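Local coordinates for ORF 37 (Human herpesvirus 8 type M, PDB 3FHD), which cleaves single- and double-stranded DNA as an endo- and exonuclease, processing branched or non-linear viral DNA to promote production of packaged unit-length genomes, at residues K67-C72 with F490-W495; P320-Y325 with N390-Y395; L355-T360 with T462-P467. One frame throughout, in Å; residues are numbered along the deposited sequence.

Interactions 2 and 3 are neighbours, their centres about 14 Å apart, and they touch where Val391 CG1 packs on Asn357 ND2 at 4.0 Å. Both sit at strand ends of the same mixed sheet: segment 320-325 leads into strand 326-328, segment 390-395 joins strand 379-389 to helix 394-412, segment 355-360 precedes strand 362-367, and segment 462-467 leaves strand 455-464. Their segments alternate along the chain, so the two contacts interlock this part of the PD-(D/E)XK nuclease core. Interaction 1 is remote, about 39 Å from interaction 2 and 44 Å from interaction 3, centre to centre; its segments, near opposite ends of the modelled chain, enclose the other four in sequence and join N- and C-terminal helical regions.

Interaction 1: residues K67-C72 with F490-W495; sequences KVRDWC and FPYIKW
Arg69 lays its guanidinium on the ring of Tyr492, and its side chain can be traced atom by atom across that ring. CB leaves helix 66-72 obliquely to the 490-495 segment, with CG beside the backbone N and anti to the carbonyl carbon. Arg69 CG lies 3.9 Å from Tyr492 CE2, and beyond it the chain runs extended through CD to NE. NE turns to an acceptor of the preceding helix, donating to Lys64 O. Arg69 CZ lies 3.9 Å from Tyr492 CE1, while NH1 makes the closest approach, 3.5 Å from the same Tyr492 CE1. The two planes are 27° apart. Arg69 CZ stands 4.5 Å from the ring centroid and 33° off the ring normal, which defines an off-centre cation-pi stack. Leu63 O and Lys64 O, just ahead of helix 66-72, hold Tyr492 OH and Arg69 NE respectively. Tyr492 belongs to a type I beta turn, Phe490 to Ile493, closed by a backbone bond from Ile493 N to Phe490 O. This turn follows the long helix 468-489 and brings the C-terminal part of the chain against the end of helix 66-72, well away from the metal-binding residues of the nuclease core. Beside the stack, Cys72 SG meets Ile493 CG1 at 3.9 Å in a small apolar contact. The carbonyl of Cys72 then receives two donors: Lys494 NZ binds Cys72 O at 3.0 Å with a C=O...N angle of 163°, and a water donates to the same oxygen while accepting from Lys494 N. Bends at chi3 and chi4 curl the lysine chain back to that carbonyl, and its NZ also donates to Gln74 O, just past the helix.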
loop_
_atom_site.group_PDB
_atom_site.type_symbol
_atom_site.label_atom_id
_atom_site.label_comp_id
_atom_site.label_asym_id
_atom_site.label_seq_id
_atom_site.Cartn_x
_atom_site.Cartn_y
_atom_site.Cartn_z
ATOM N N LYS A 67 9.525 1.900 -31.168
ATOM C CA LYS A 67 10.841 1.301 -30.986
ATOM C C LYS A 67 10.824 -0.034 -30.214
ATOM O O LYS A 67 11.607 -0.921 -30.535
ATOM C CB LYS A 67 11.816 2.316 -30.375
ATOM C CG LYS A 67 12.050 3.580 -31.231
ATOM C CD LYS A 67 13.343 4.284 -30.798
ATOM C CE LYS A 67 13.742 5.456 -31.689
ATOM N NZ LYS A 67 13.577 6.795 -31.021
ATOM N N VAL A 68 9.924 -0.194 -29.237
ATOM C CA VAL A 68 9.718 -1.494 -28.541
ATOM C C VAL A 68 9.020 -2.499 -29.472
ATOM O O VAL A 68 9.379 -3.685 -29.499
ATOM C CB VAL A 68 8.919 -1.340 -27.205
ATOM C CG1 VAL A 68 8.667 -2.710 -26.539
ATOM C CG2 VAL A 68 9.658 -0.435 -26.220
ATOM N N ARG A 69 8.029 -2.007 -30.231
ATOM C CA ARG A 69 7.278 -2.806 -31.218
ATOM C C ARG A 69 8.203 -3.389 -32.277
ATOM O O ARG A 69 8.117 -4.580 -32.614
ATOM C CB ARG A 69 6.220 -1.940 -31.914
ATOM C CG ARG A 69 4.992 -1.597 -31.071
ATOM C CD ARG A 69 4.043 -0.731 -31.903
ATOM N NE ARG A 69 2.817 -0.372 -31.190
ATOM C CZ ARG A 69 1.702 -1.095 -31.192
ATOM N NH1 ARG A 69 1.641 -2.267 -31.827
ATOM N NH2 ARG A 69 0.643 -0.646 -30.533
ATOM N N ASP A 70 9.073 -2.522 -32.813
ATOM C CA ASP A 70 10.075 -2.886 -33.809
ATOM C C ASP A 70 11.072 -3.935 -33.317
ATOM O O ASP A 70 11.376 -4.885 -34.033
ATOM C CB ASP A 70 10.841 -1.635 -34.266
ATOM C CG ASP A 70 9.994 -0.692 -35.130
ATOM O OD1 ASP A 70 8.849 -1.042 -35.512
ATOM O OD2 ASP A 70 10.485 0.423 -35.428
ATOM N N TRP A 71 11.604 -3.725 -32.113
ATOM C CA TRP A 71 12.493 -4.669 -31.426
ATOM C C TRP A 71 11.788 -6.004 -31.199
ATOM O O TRP A 71 12.366 -7.065 -31.456
ATOM C CB TRP A 71 12.930 -4.050 -30.083
ATOM C CG TRP A 71 13.698 -4.938 -29.127
ATOM C CD1 TRP A 71 14.924 -5.510 -29.333
ATOM C CD2 TRP A 71 13.298 -5.314 -27.795
ATOM N NE1 TRP A 71 15.296 -6.238 -28.221
ATOM C CE2 TRP A 71 14.318 -6.135 -27.268
ATOM C CE3 TRP A 71 12.165 -5.059 -27.016
ATOM C CZ2 TRP A 71 14.245 -6.698 -25.989
ATOM C CZ3 TRP A 71 12.094 -5.608 -25.747
ATOM C CH2 TRP A 71 13.144 -6.424 -25.246
ATOM N N CYS A 72 10.536 -5.937 -30.737
ATOM C CA CYS A 72 9.736 -7.123 -30.425
ATOM C C CYS A 72 9.350 -7.923 -31.660
ATOM O O CYS A 72 9.059 -9.117 -31.556
ATOM C CB CYS A 72 8.474 -6.758 -29.618
ATOM S SG CYS A 72 8.834 -6.435 -27.919
ATOM N N PHE A 490 -0.775 -6.701 -25.091
ATOM C CA PHE A 490 0.406 -6.464 -25.904
ATOM C C PHE A 490 0.650 -7.793 -26.625
ATOM O O PHE A 490 1.643 -8.480 -26.359
ATOM C CB PHE A 490 1.622 -6.060 -25.033
ATOM C CG PHE A 490 1.310 -5.010 -23.981
ATOM C CD1 PHE A 490 1.320 -3.651 -24.298
ATOM C CD2 PHE A 490 1.017 -5.391 -22.658
ATOM C CE1 PHE A 490 1.032 -2.649 -23.294
ATOM C CE2 PHE A 490 0.718 -4.416 -21.669
ATOM C CZ PHE A 490 0.728 -3.028 -22.018
ATOM N N PRO A 491 -0.270 -8.161 -27.533
ATOM C CA PRO A 491 -0.225 -9.494 -28.142
ATOM C C PRO A 491 0.957 -9.691 -29.103
ATOM O O PRO A 491 1.239 -10.832 -29.512
ATOM C CB PRO A 491 -1.567 -9.592 -28.898
ATOM C CG PRO A 491 -1.955 -8.163 -29.176
ATOM C CD PRO A 491 -1.394 -7.344 -28.038
ATOM N N TYR A 492 1.613 -8.589 -29.469
ATOM C CA TYR A 492 2.750 -8.595 -30.401
ATOM C C TYR A 492 4.066 -8.884 -29.686
ATOM O O TYR A 492 5.117 -8.920 -30.334
ATOM C CB TYR A 492 2.866 -7.254 -31.143
ATOM C CG TYR A 492 2.868 -6.062 -30.211
ATOM C CD1 TYR A 492 1.669 -5.433 -29.876
ATOM C CD2 TYR A 492 4.049 -5.602 -29.617
ATOM C CE1 TYR A 492 1.634 -4.378 -29.012
ATOM C CE2 TYR A 492 4.026 -4.520 -28.734
ATOM C CZ TYR A 492 2.810 -3.920 -28.446
ATOM O OH TYR A 492 2.742 -2.864 -27.606
ATOM N N ILE A 493 4.018 -9.047 -28.357
ATOM C CA ILE A 493 5.211 -9.341 -27.552
ATOM C C ILE A 493 5.341 -10.838 -27.263
ATOM O O ILE A 493 4.443 -11.453 -26.660
ATOM C CB ILE A 493 5.243 -8.525 -26.186
ATOM C CG1 ILE A 493 5.316 -7.015 -26.433
ATOM C CG2 ILE A 493 6.454 -8.952 -25.315
ATOM C CD1 ILE A 493 5.409 -6.145 -25.132
ATOM N N LYS A 494 6.469 -11.428 -27.660
ATOM C CA LYS A 494 6.696 -12.845 -27.410
ATOM C C LYS A 494 7.166 -13.124 -25.986
ATOM O O LYS A 494 8.284 -13.593 -25.782
ATOM C CB LYS A 494 7.667 -13.436 -28.440
ATOM C CG LYS A 494 7.140 -13.397 -29.869
ATOM C CD LYS A 494 8.077 -14.121 -30.850
ATOM C CE LYS A 494 9.217 -13.221 -31.353
ATOM N NZ LYS A 494 8.730 -12.022 -32.121
ATOM N N TRP A 495 6.290 -12.840 -25.013
ATOM C CA TRP A 495 6.600 -12.961 -23.587
ATOM C C TRP A 495 7.181 -14.341 -23.278
ATOM O O TRP A 495 6.627 -15.366 -23.731
ATOM C CB TRP A 495 5.333 -12.786 -22.737
ATOM C CG TRP A 495 4.647 -11.469 -22.869
ATOM C CD1 TRP A 495 3.536 -11.185 -23.612
ATOM C CD2 TRP A 495 5.009 -10.258 -22.206
ATOM N NE1 TRP A 495 3.172 -9.867 -23.448
ATOM C CE2 TRP A 495 4.067 -9.268 -22.598
ATOM C CE3 TRP A 495 6.038 -9.911 -21.305
ATOM C CZ2 TRP A 495 4.127 -7.950 -22.140
ATOM C CZ3 TRP A 495 6.100 -8.580 -20.839
ATOM C CH2 TRP A 495 5.148 -7.622 -21.257
HETATM O O HOH W 1 8.818 -10.185 -28.968
#

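Interaction 2: residues P320-Y325 with N390-Y395; sequences PSESDY and NVRHSY. With SO4 (sulfate ion), chain D.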
loop_
_atom_site.group_PDB
_atom_site.type_symbol
_atom_site.label_atom_id
_atom_site.label_comp_id
_atom_site.label_asym_id
_atom_site.label_seq_id
_atom_site.Cartn_x
_atom_site.Cartn_y
_atom_site.Cartn_z
ATOM N N PRO A 320 -18.260 -15.048 5.821
ATOM C CA PRO A 320 -18.409 -13.594 6.041
ATOM C C PRO A 320 -18.782 -12.879 4.732
ATOM O O PRO A 320 -18.410 -13.337 3.656
ATOM C CB PRO A 320 -17.019 -13.163 6.526
ATOM C CG PRO A 320 -16.285 -14.436 6.894
ATOM C CD PRO A 320 -16.860 -15.490 5.995
ATOM N N SER A 321 -19.530 -11.785 4.805
ATOM C CA SER A 321 -19.769 -11.018 3.601
ATOM C C SER A 321 -18.526 -10.175 3.311
ATOM O O SER A 321 -17.557 -10.198 4.079
ATOM C CB SER A 321 -21.024 -10.148 3.713
ATOM O OG SER A 321 -20.828 -9.055 4.588
ATOM N N GLU A 322 -18.545 -9.452 2.198
ATOM C CA GLU A 322 -17.420 -8.593 1.825
ATOM C C GLU A 322 -17.663 -7.155 2.277
ATOM O O GLU A 322 -16.829 -6.281 2.026
ATOM C CB GLU A 322 -17.196 -8.645 0.310
ATOM C CG GLU A 322 -16.526 -9.901 -0.203
ATOM C CD GLU A 322 -16.558 -10.008 -1.732
ATOM O OE1 GLU A 322 -17.463 -9.415 -2.370
ATOM O OE2 GLU A 322 -15.683 -10.694 -2.307
ATOM N N SER A 323 -18.779 -6.926 2.975
ATOM C CA SER A 323 -19.290 -5.574 3.265
ATOM C C SER A 323 -18.401 -4.666 4.149
ATOM O O SER A 323 -18.326 -3.450 3.895
ATOM C CB SER A 323 -20.748 -5.617 3.779
ATOM O OG SER A 323 -20.851 -5.759 5.197
ATOM N N ASP A 324 -17.770 -5.212 5.190
ATOM C CA ASP A 324 -16.754 -4.424 5.902
ATOM C C ASP A 324 -15.683 -5.326 6.480
ATOM O O ASP A 324 -15.737 -6.543 6.345
ATOM C CB ASP A 324 -17.335 -3.450 6.959
ATOM C CG ASP A 324 -16.640 -2.067 6.953
ATOM O OD1 ASP A 324 -15.429 -1.987 6.713
ATOM O OD2 ASP A 324 -17.319 -1.029 7.168
ATOM N N TYR A 325 -14.684 -4.721 7.097
ATOM C CA TYR A 325 -13.457 -5.467 7.313
ATOM C C TYR A 325 -13.177 -5.939 8.726
ATOM O O TYR A 325 -12.119 -6.553 8.958
ATOM C CB TYR A 325 -12.276 -4.706 6.743
ATOM C CG TYR A 325 -12.028 -3.384 7.409
ATOM C CD1 TYR A 325 -11.299 -3.301 8.597
ATOM C CD2 TYR A 325 -12.501 -2.202 6.825
ATOM C CE1 TYR A 325 -11.057 -2.074 9.196
ATOM C CE2 TYR A 325 -12.251 -0.973 7.399
ATOM C CZ TYR A 325 -11.525 -0.911 8.568
ATOM O OH TYR A 325 -11.302 0.323 9.117
ATOM N N ASN A 390 -11.632 -9.278 8.671
ATOM C CA ASN A 390 -12.446 -10.076 7.774
ATOM C C ASN A 390 -11.565 -10.565 6.611
ATOM O O ASN A 390 -11.119 -9.759 5.745
ATOM C CB ASN A 390 -13.636 -9.241 7.280
ATOM C CG ASN A 390 -14.537 -9.984 6.315
ATOM O OD1 ASN A 390 -14.297 -11.144 5.956
ATOM N ND2 ASN A 390 -15.626 -9.316 5.905
ATOM N N VAL A 391 -11.321 -11.879 6.594
ATOM C CA VAL A 391 -10.359 -12.479 5.654
ATOM C C VAL A 391 -10.868 -12.465 4.211
ATOM O O VAL A 391 -10.099 -12.720 3.276
ATOM C CB VAL A 391 -9.917 -13.922 6.070
ATOM C CG1 VAL A 391 -9.385 -13.933 7.532
ATOM C CG2 VAL A 391 -11.065 -14.927 5.898
ATOM N N ARG A 392 -12.153 -12.161 4.038
ATOM C CA ARG A 392 -12.746 -12.012 2.717
ATOM C C ARG A 392 -12.713 -10.565 2.222
ATOM O O ARG A 392 -13.109 -10.286 1.093
ATOM C CB ARG A 392 -14.201 -12.489 2.729
ATOM C CG ARG A 392 -14.355 -13.981 3.048
ATOM C CD ARG A 392 -15.699 -14.506 2.577
ATOM N NE ARG A 392 -15.756 -14.704 1.131
ATOM C CZ ARG A 392 -16.778 -14.356 0.348
ATOM N NH1 ARG A 392 -17.847 -13.746 0.843
ATOM N NH2 ARG A 392 -16.710 -14.596 -0.960
ATOM N N HIS A 393 -12.319 -9.630 3.076
ATOM C CA HIS A 393 -12.443 -8.218 2.686
ATOM C C HIS A 393 -11.225 -7.826 1.869
ATOM O O HIS A 393 -10.113 -8.348 2.080
ATOM C CB HIS A 393 -12.602 -7.293 3.903
ATOM C CG HIS A 393 -12.939 -5.873 3.544
ATOM N ND1 HIS A 393 -11.984 -4.953 3.164
ATOM C CD2 HIS A 393 -14.129 -5.224 3.479
ATOM C CE1 HIS A 393 -12.569 -3.800 2.881
ATOM N NE2 HIS A 393 -13.869 -3.935 3.075
ATOM N N SER A 394 -11.414 -6.877 0.955
ATOM C CA SER A 394 -10.280 -6.399 0.150
ATOM C C SER A 394 -9.089 -5.892 0.981
ATOM O O SER A 394 -7.966 -5.956 0.513
ATOM C CB SER A 394 -10.755 -5.344 -0.860
ATOM O OG SER A 394 -10.964 -4.125 -0.213
ATOM N N TYR A 395 -9.315 -5.424 2.212
ATOM C CA TYR A 395 -8.207 -4.941 3.058
ATOM C C TYR A 395 -7.315 -6.079 3.560
ATOM O O TYR A 395 -6.124 -5.867 3.794
ATOM C CB TYR A 395 -8.656 -4.086 4.244
ATOM C CG TYR A 395 -9.394 -2.818 3.856
ATOM C CD1 TYR A 395 -9.348 -2.329 2.546
ATOM C CD2 TYR A 395 -10.099 -2.092 4.794
ATOM C CE1 TYR A 395 -10.027 -1.195 2.171
ATOM C CE2 TYR A 395 -10.796 -0.903 4.413
ATOM C CZ TYR A 395 -10.731 -0.483 3.105
ATOM O OH TYR A 395 -11.389 0.659 2.690
HETATM S S SO4 D . -18.749 -15.543 -4.616
HETATM O O1 SO4 D . -19.997 -14.911 -4.188
HETATM O O2 SO4 D . -17.631 -14.868 -3.957
HETATM O O3 SO4 D . -18.757 -16.966 -4.243
HETATM O O4 SO4 D . -18.621 -15.440 -6.068
HETATM O O HOH W 2 -13.172 -11.845 -1.057
#
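Asn390 ND2 binds the 320-325 loop while OD1 serves its own turn. CG lies anti to the backbone N (chi1 179°), directing ND2 between two carbonyls: it donates to Ser321 O at 2.8 Å and to Asp324 O, also at 2.8 Å, both oxygens lying near the amide plane. OD1 accepts from Arg392 N, which approaches from above the carbonyl plane. The backbone N of Asn390 binds Tyr325 O at 2.8 Å, and its O accepts from His393 N. Arg392 NH1 donates almost straight to Pro320 O (2.9 Å, N-H...O angle 166°) at the guanidinium edge, whereas NH2 has a weak bond to a sulfate, probably from the crystallisation liquor, which Arg341 also binds. A water donates to both Glu322 OE2 and Arg392 O. Tyr325 CB sits over the face of the His393 ring, 3.6 Å from its centroid, and His393 ND1 accepts from Tyr395 N (2.9 Å). Asp324 OD1 takes Tyr325 N, while OD2 forms salt bridges with Arg270 and Lys272. Asn390 thus makes an Asx turn within a type I beta turn whose last residue, His393, is the N-cap of helix 394-412; there the Tyr395 side chain lies about 6 Å from that of the magnesium-binding Glu266.

Interaction 3: residues L355-T360 with T462-P467; sequences LHNSTT and TPVYFP
This is a side-chain-to-backbone contact at the ends of two adjacent central strands of the PD-(D/E)XK nuclease sheet, where the loop joining helix 348-355 to strand 362-367 meets the chain leaving strand 455-464. Its centre is the amide of Asn357, which pairs with the backbone of Tyr465 much as a neighbouring strand would. With CG beside its backbone N and anti to the carbonyl carbon (chi1 -72°), Asn357 carries the amide to Tyr465. Asn357 OD1 accepts from Tyr465 N at 2.8 Å, in the carbonyl plane and on a lone pair, with an N-H...O angle of 169°. Asn357 ND2 returns a bond to Tyr465 O at 3.0 Å, the oxygen lying 6° out of the amide plane. Two nearly straight bonds to one residue fix the rotation of the amide; ND2 also donates to Cys353 O in the preceding helix, and a water donates to OD1. Further out, His356 and Pro467 lie alongside each other, running opposite ways, with His356 ND1 3.8 Å from Pro467 CG; that nitrogen's polar partner is Glu352 O. Thr360 touches Pro463 through its carbonyl oxygen and CB. Its side chain stands roughly perpendicular to that of Tyr465, bringing Thr360 OG1 within 2.7 Å of Tyr465 OH in a hydroxyl-hydroxyl hydrogen bond.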
loop_
_atom_site.group_PDB
_atom_site.type_symbol
_atom_site.label_atom_id
_atom_site.label_comp_id
_atom_site.label_asym_id
_atom_site.label_seq_id
_atom_site.Cartn_x
_atom_site.Cartn_y
_atom_site.Cartn_z
ATOM N N LEU A 355 -9.000 -19.531 10.720
ATOM C CA LEU A 355 -8.239 -20.266 11.738
ATOM C C LEU A 355 -7.063 -19.461 12.325
ATOM O O LEU A 355 -6.822 -19.494 13.535
ATOM C CB LEU A 355 -7.733 -21.609 11.173
ATOM C CG LEU A 355 -7.052 -22.509 12.206
ATOM C CD1 LEU A 355 -8.074 -22.888 13.281
ATOM C CD2 LEU A 355 -6.456 -23.747 11.551
ATOM N N HIS A 356 -6.342 -18.749 11.461
ATOM C CA HIS A 356 -5.172 -17.971 11.854
ATOM C C HIS A 356 -5.464 -16.516 12.212
ATOM O O HIS A 356 -4.534 -15.771 12.570
ATOM C CB HIS A 356 -4.120 -18.050 10.744
ATOM C CG HIS A 356 -3.436 -19.377 10.712
ATOM N ND1 HIS A 356 -3.980 -20.474 10.082
ATOM C CD2 HIS A 356 -2.310 -19.809 11.323
ATOM C CE1 HIS A 356 -3.191 -21.520 10.266
ATOM N NE2 HIS A 356 -2.176 -21.144 11.024
ATOM N N ASN A 357 -6.739 -16.126 12.111
ATOM C CA ASN A 357 -7.162 -14.758 12.426
ATOM C C ASN A 357 -8.375 -14.736 13.356
ATOM O O ASN A 357 -9.363 -14.042 13.102
ATOM C CB ASN A 357 -7.438 -13.944 11.158
ATOM C CG ASN A 357 -6.172 -13.591 10.408
ATOM O OD1 ASN A 357 -5.435 -12.671 10.797
ATOM N ND2 ASN A 357 -5.892 -14.341 9.347
ATOM N N SER A 358 -8.293 -15.504 14.433
ATOM C CA SER A 358 -9.394 -15.551 15.385
ATOM C C SER A 358 -8.937 -15.720 16.837
ATOM O O SER A 358 -9.715 -16.169 17.665
ATOM C CB SER A 358 -10.420 -16.619 14.970
ATOM O OG SER A 358 -9.781 -17.861 14.721
ATOM N N THR A 359 -7.696 -15.311 17.136
ATOM C CA THR A 359 -7.090 -15.416 18.487
ATOM C C THR A 359 -6.625 -14.079 19.102
ATOM O O THR A 359 -7.095 -13.700 20.182
ATOM C CB THR A 359 -5.900 -16.417 18.495
ATOM O OG1 THR A 359 -6.337 -17.686 17.997
ATOM C CG2 THR A 359 -5.331 -16.620 19.920
ATOM N N THR A 360 -5.691 -13.387 18.433
ATOM C CA THR A 360 -5.160 -12.103 18.927
ATOM C C THR A 360 -6.188 -11.001 18.736
ATOM O O THR A 360 -6.579 -10.694 17.599
ATOM C CB THR A 360 -3.867 -11.670 18.188
ATOM O OG1 THR A 360 -3.042 -12.813 17.936
ATOM C CG2 THR A 360 -3.082 -10.625 19.001
ATOM N N THR A 462 -5.869 -3.641 14.649
ATOM C CA THR A 462 -6.267 -5.014 14.420
ATOM C C THR A 462 -5.109 -5.781 13.751
ATOM O O THR A 462 -4.667 -5.387 12.665
ATOM C CB THR A 462 -7.542 -5.040 13.513
ATOM O OG1 THR A 462 -8.603 -4.304 14.154
ATOM C CG2 THR A 462 -8.015 -6.459 13.259
ATOM N N PRO A 463 -4.609 -6.865 14.395
ATOM C CA PRO A 463 -3.583 -7.740 13.796
ATOM C C PRO A 463 -4.093 -8.498 12.555
ATOM O O PRO A 463 -5.308 -8.762 12.429
ATOM C CB PRO A 463 -3.234 -8.725 14.935
ATOM C CG PRO A 463 -4.357 -8.687 15.847
ATOM C CD PRO A 463 -4.965 -7.306 15.758
ATOM N N VAL A 464 -3.182 -8.811 11.633
ATOM C CA VAL A 464 -3.503 -9.611 10.449
ATOM C C VAL A 464 -2.379 -10.655 10.271
ATOM O O VAL A 464 -1.216 -10.301 10.225
ATOM C CB VAL A 464 -3.602 -8.761 9.128
ATOM C CG1 VAL A 464 -4.232 -9.620 8.001
ATOM C CG2 VAL A 464 -4.453 -7.472 9.313
ATOM N N TYR A 465 -2.755 -11.931 10.201
ATOM C CA TYR A 465 -1.814 -13.042 9.989
ATOM C C TYR A 465 -2.080 -13.717 8.643
ATOM O O TYR A 465 -3.231 -13.752 8.202
ATOM C CB TYR A 465 -1.906 -14.054 11.139
ATOM C CG TYR A 465 -1.702 -13.442 12.522
ATOM C CD1 TYR A 465 -0.428 -13.295 13.064
ATOM C CD2 TYR A 465 -2.789 -13.003 13.275
ATOM C CE1 TYR A 465 -0.249 -12.727 14.346
ATOM C CE2 TYR A 465 -2.624 -12.426 14.529
ATOM C CZ TYR A 465 -1.352 -12.293 15.063
ATOM O OH TYR A 465 -1.193 -11.738 16.328
ATOM N N PHE A 466 -1.023 -14.245 8.000
ATOM C CA PHE A 466 -1.114 -14.828 6.641
ATOM C C PHE A 466 -0.501 -16.237 6.550
ATOM O O PHE A 466 0.741 -16.382 6.502
ATOM C CB PHE A 466 -0.479 -13.916 5.574
ATOM C CG PHE A 466 -0.982 -12.505 5.604
ATOM C CD1 PHE A 466 -2.236 -12.196 5.097
ATOM C CD2 PHE A 466 -0.202 -11.493 6.171
ATOM C CE1 PHE A 466 -2.708 -10.880 5.169
ATOM C CE2 PHE A 466 -0.653 -10.190 6.233
ATOM C CZ PHE A 466 -1.915 -9.887 5.754
ATOM N N PRO A 467 -1.361 -17.281 6.495
ATOM C CA PRO A 467 -0.857 -18.651 6.321
ATOM C C PRO A 467 -0.065 -18.744 5.012
ATOM O O PRO A 467 -0.411 -18.070 4.039
ATOM C CB PRO A 467 -2.133 -19.506 6.259
ATOM C CG PRO A 467 -3.236 -18.634 6.797
ATOM C CD PRO A 467 -2.836 -17.223 6.497
HETATM O O HOH W 3 -5.862 -11.826 13.756
#